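Local coordinates for ABC transporter substrate-binding protein (Rhizobium radiobacter, PDB 6TFX) that binds the opine mannopinic acid in the periplasm as the solute-binding component of an ABC importer, probably delivering it to the membrane transporter for uptake, at residues M8-P20 / T26-A38. Sequence-based numbering, arbitrary orientation.
Sequences MGVASEDVTTLDP and TSDRTLVSYIYGA. With N72 ((2~{R})-2-[[(3~{R},4~{R},5~{S})-3,4,5,6-tetrakis(oxidanyl)-2-oxidanylidene-hexyl]amino]pentanedioic acid), chain C.
D28, near the start of helix 26-35, turns its carboxylate against the backbone of the loop that runs alongside the helix in the same direction. OD1 takes the amide N of T16 at 3.1 Å, nearly straight (170°) and on its syn lone pair, whereas the N of T17 reaches OD2 at 2.9 Å from well above the carboxylate plane. A water donates to D28 OD1 and D14 O and accepts from S27 OG, which has a further partner in Y201. Farther along, L18 lays CD2 on L31 CB at 3.7 Å, and its side chain crosses that of I35 at about a right angle, CD1 to CD1. In this family 5 solute-binding protein the loop follows strand 5-10 of the large mixed sheet, and strands 170-176 and 180-185 contribute to the same hydrophobic layer. The first helical turn faces the opine: T26 N donates to ligand carboxylate oxygen OXT, and R29 makes two weak bonds to OE1. Beyond the helix, the Y36 hydroxyl donates to L18 O at 2.8 Å, while P20 CD sits over one ring face, 4.0 Å from the centroid, in a CH-pi contact; I35 CG2 lies over the rim of the opposite face. M8 SD lies at the edge of the Y34 ring, a Met-aromatic contact; the bend at chi3 (-61°) turns CE to 3.5 Å from Y34 OH, which is hydrogen-bonded to P484 O.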
# COMPACT_ATOMS: atom_id res chain seq x y z
N MET A 8 -15.71 13.08 3.79
CA MET A 8 -15.41 11.87 3.02
C MET A 8 -15.67 10.61 3.82
O MET A 8 -15.37 10.58 5.01
CB MET A 8 -14.00 11.89 2.45
CG MET A 8 -12.92 12.13 3.44
SD MET A 8 -11.32 12.45 2.62
CE MET A 8 -11.07 10.96 1.76
N GLY A 9 -16.26 9.61 3.17
CA GLY A 9 -16.60 8.35 3.80
C GLY A 9 -15.68 7.27 3.29
O GLY A 9 -15.54 7.12 2.08
N VAL A 10 -15.04 6.53 4.21
CA VAL A 10 -14.05 5.52 3.85
C VAL A 10 -14.38 4.15 4.40
O VAL A 10 -15.13 4.04 5.37
CB VAL A 10 -12.61 5.95 4.23
CG1 VAL A 10 -12.30 7.37 3.71
CG2 VAL A 10 -12.38 5.87 5.74
N ALA A 11 -13.78 3.11 3.78
CA ALA A 11 -13.98 1.72 4.18
C ALA A 11 -12.93 1.39 5.24
O ALA A 11 -11.91 0.75 4.97
CB ALA A 11 -13.84 0.79 2.99
N SER A 12 -13.17 1.87 6.43
CA SER A 12 -12.31 1.65 7.60
C SER A 12 -13.16 1.81 8.83
O SER A 12 -14.16 2.54 8.81
CB SER A 12 -11.18 2.68 7.64
OG SER A 12 -10.38 2.48 8.79
N GLU A 13 -12.76 1.14 9.91
CA GLU A 13 -13.47 1.20 11.19
C GLU A 13 -12.85 2.20 12.15
O GLU A 13 -13.57 2.71 13.01
CB GLU A 13 -13.59 -0.20 11.83
CG GLU A 13 -14.35 -1.18 10.94
CD GLU A 13 -14.79 -2.49 11.56
OE1 GLU A 13 -15.25 -2.46 12.73
OE2 GLU A 13 -14.68 -3.55 10.89
N ASP A 14 -11.53 2.52 12.00
CA ASP A 14 -10.86 3.45 12.91
C ASP A 14 -9.43 3.73 12.45
O ASP A 14 -8.96 3.13 11.48
CB ASP A 14 -10.78 2.82 14.34
CG ASP A 14 -10.60 3.75 15.54
OD1 ASP A 14 -10.62 5.00 15.36
OD2 ASP A 14 -10.43 3.23 16.67
N VAL A 15 -8.76 4.65 13.15
CA VAL A 15 -7.35 4.98 12.98
C VAL A 15 -6.59 3.89 13.75
O VAL A 15 -6.98 3.59 14.88
CB VAL A 15 -7.03 6.35 13.68
CG1 VAL A 15 -5.51 6.57 13.85
CG2 VAL A 15 -7.66 7.51 12.95
N THR A 16 -5.48 3.38 13.20
CA THR A 16 -4.61 2.48 13.95
C THR A 16 -3.34 3.24 14.27
O THR A 16 -3.00 3.38 15.44
CB THR A 16 -4.36 1.16 13.23
OG1 THR A 16 -5.64 0.57 12.99
CG2 THR A 16 -3.50 0.20 14.06
N THR A 17 -2.64 3.74 13.24
CA THR A 17 -1.42 4.51 13.51
C THR A 17 -1.23 5.60 12.49
O THR A 17 -1.36 5.35 11.28
CB THR A 17 -0.17 3.64 13.62
OG1 THR A 17 0.98 4.49 13.71
CG2 THR A 17 0.00 2.68 12.45
N LEU A 18 -0.90 6.80 12.99
CA LEU A 18 -0.59 7.92 12.12
C LEU A 18 0.90 8.24 12.18
O LEU A 18 1.34 9.30 11.71
CB LEU A 18 -1.52 9.14 12.34
CG LEU A 18 -3.02 8.86 12.11
CD1 LEU A 18 -3.88 10.08 12.42
CD2 LEU A 18 -3.28 8.36 10.69
N ASP A 19 1.73 7.26 12.68
CA ASP A 19 3.18 7.37 12.58
C ASP A 19 3.44 6.86 11.15
O ASP A 19 3.08 5.72 10.83
CB ASP A 19 3.90 6.49 13.61
CG ASP A 19 5.42 6.40 13.45
OD1 ASP A 19 5.92 6.72 12.35
OD2 ASP A 19 6.10 5.98 14.40
N PRO A 20 4.00 7.69 10.25
CA PRO A 20 4.16 7.25 8.86
C PRO A 20 5.08 6.05 8.69
O PRO A 20 5.00 5.37 7.65
CB PRO A 20 4.74 8.49 8.16
CG PRO A 20 5.36 9.29 9.23
CD PRO A 20 4.48 9.08 10.43
N THR A 26 -4.81 1.08 3.92
CA THR A 26 -5.06 2.20 3.00
C THR A 26 -5.55 3.44 3.78
O THR A 26 -5.11 4.56 3.50
CB THR A 26 -6.11 1.80 1.96
OG1 THR A 26 -5.52 0.83 1.11
CG2 THR A 26 -6.56 2.98 1.10
N SER A 27 -6.46 3.23 4.76
CA SER A 27 -7.00 4.38 5.49
C SER A 27 -5.92 5.15 6.26
O SER A 27 -5.88 6.38 6.19
CB SER A 27 -8.11 3.95 6.43
OG SER A 27 -8.68 5.11 7.01
N ASP A 28 -5.04 4.43 6.97
CA ASP A 28 -3.97 5.13 7.71
C ASP A 28 -3.00 5.80 6.73
O ASP A 28 -2.61 6.94 6.95
CB ASP A 28 -3.22 4.16 8.63
CG ASP A 28 -3.94 3.74 9.92
OD1 ASP A 28 -5.02 4.33 10.24
OD2 ASP A 28 -3.42 2.85 10.62
N ARG A 29 -2.66 5.11 5.60
CA ARG A 29 -1.75 5.72 4.61
C ARG A 29 -2.38 6.98 3.98
O ARG A 29 -1.66 7.92 3.62
CB ARG A 29 -1.40 4.73 3.49
CG ARG A 29 -0.56 3.56 3.96
CD ARG A 29 -0.27 2.70 2.75
NE ARG A 29 0.46 1.46 3.03
CZ ARG A 29 1.78 1.32 3.00
NH1 ARG A 29 2.57 2.38 2.83
NH2 ARG A 29 2.32 0.13 3.17
N THR A 30 -3.72 6.95 3.78
CA THR A 30 -4.42 8.10 3.17
C THR A 30 -4.31 9.31 4.12
O THR A 30 -3.91 10.39 3.69
CB THR A 30 -5.88 7.77 2.89
OG1 THR A 30 -5.94 6.65 2.00
CG2 THR A 30 -6.63 8.96 2.25
N LEU A 31 -4.63 9.12 5.40
CA LEU A 31 -4.54 10.21 6.38
C LEU A 31 -3.11 10.74 6.44
O LEU A 31 -2.90 11.94 6.39
CB LEU A 31 -4.99 9.70 7.75
CG LEU A 31 -6.51 9.50 7.84
CD1 LEU A 31 -6.89 8.71 9.12
CD2 LEU A 31 -7.24 10.85 7.87
N VAL A 32 -2.10 9.83 6.50
CA VAL A 32 -0.69 10.23 6.52
C VAL A 32 -0.34 11.12 5.31
O VAL A 32 0.38 12.11 5.47
CB VAL A 32 0.16 8.94 6.62
CG1 VAL A 32 1.58 9.13 6.12
CG2 VAL A 32 0.14 8.43 8.06
N SER A 33 -0.89 10.79 4.12
CA SER A 33 -0.61 11.57 2.91
C SER A 33 -1.18 12.99 2.96
O SER A 33 -0.81 13.83 2.14
CB SER A 33 -1.11 10.86 1.66
OG SER A 33 -2.51 11.01 1.50
N TYR A 34 -2.11 13.25 3.90
CA TYR A 34 -2.69 14.62 4.02
C TYR A 34 -1.94 15.43 5.09
O TYR A 34 -1.97 16.66 5.05
CB TYR A 34 -4.16 14.53 4.46
CG TYR A 34 -5.10 13.81 3.51
CD1 TYR A 34 -4.66 13.35 2.27
CD2 TYR A 34 -6.39 13.47 3.90
CE1 TYR A 34 -5.51 12.64 1.41
CE2 TYR A 34 -7.25 12.78 3.05
CZ TYR A 34 -6.81 12.37 1.81
OH TYR A 34 -7.68 11.64 1.01
N ILE A 35 -1.33 14.74 6.06
CA ILE A 35 -0.67 15.37 7.22
C ILE A 35 0.78 15.67 7.01
O ILE A 35 1.28 16.64 7.58
CB ILE A 35 -0.85 14.43 8.45
CG1 ILE A 35 -2.35 14.16 8.76
CG2 ILE A 35 -0.09 14.92 9.71
CD1 ILE A 35 -2.58 12.85 9.61
N TYR A 36 1.51 14.74 6.33
CA TYR A 36 2.95 14.86 6.21
C TYR A 36 3.42 15.15 4.79
O TYR A 36 2.70 14.93 3.80
CB TYR A 36 3.57 13.52 6.60
CG TYR A 36 3.29 13.08 8.01
CD1 TYR A 36 4.09 13.51 9.06
CD2 TYR A 36 2.24 12.20 8.29
CE1 TYR A 36 3.85 13.09 10.37
CE2 TYR A 36 1.99 11.78 9.60
CZ TYR A 36 2.81 12.21 10.63
OH TYR A 36 2.61 11.75 11.91
N GLY A 37 4.69 15.54 4.73
CA GLY A 37 5.45 15.70 3.49
C GLY A 37 6.78 14.99 3.61
O GLY A 37 7.06 14.33 4.63
N ALA A 38 7.63 15.12 2.60
CA ALA A 38 8.92 14.45 2.60
C ALA A 38 9.98 15.36 1.97
O ALA A 38 9.68 16.52 1.62
CB ALA A 38 8.79 13.14 1.83
OAB N72 C . -11.01 -6.51 -3.44
CAF N72 C . -9.64 -6.45 -3.01
CAG N72 C . -9.31 -5.50 -1.81
OAC N72 C . -10.32 -4.59 -1.53
CAH N72 C . -7.86 -5.02 -1.87
OAM N72 C . -7.10 -5.13 -3.01
CAI N72 C . -7.19 -3.70 -1.53
OAD N72 C . -8.07 -2.62 -1.76
CAJ N72 C . -6.46 -3.75 -0.21
OAE N72 C . -6.07 -4.87 0.21
CAK N72 C . -6.26 -2.46 0.63
N N72 C . -4.87 -2.07 0.66
CA N72 C . -4.11 -2.07 1.85
C N72 C . -4.68 -2.76 3.06
O N72 C . -4.56 -3.97 3.52
CB N72 C . -2.64 -2.36 1.54
CG N72 C . -1.74 -2.94 2.63
CD N72 C . -0.26 -2.56 2.45
OE1 N72 C . 0.09 -1.47 1.90
OE2 N72 C . 0.61 -3.35 2.88
OXT N72 C . -5.29 -1.84 3.63
O HOH W 1 -7.58 4.88 9.48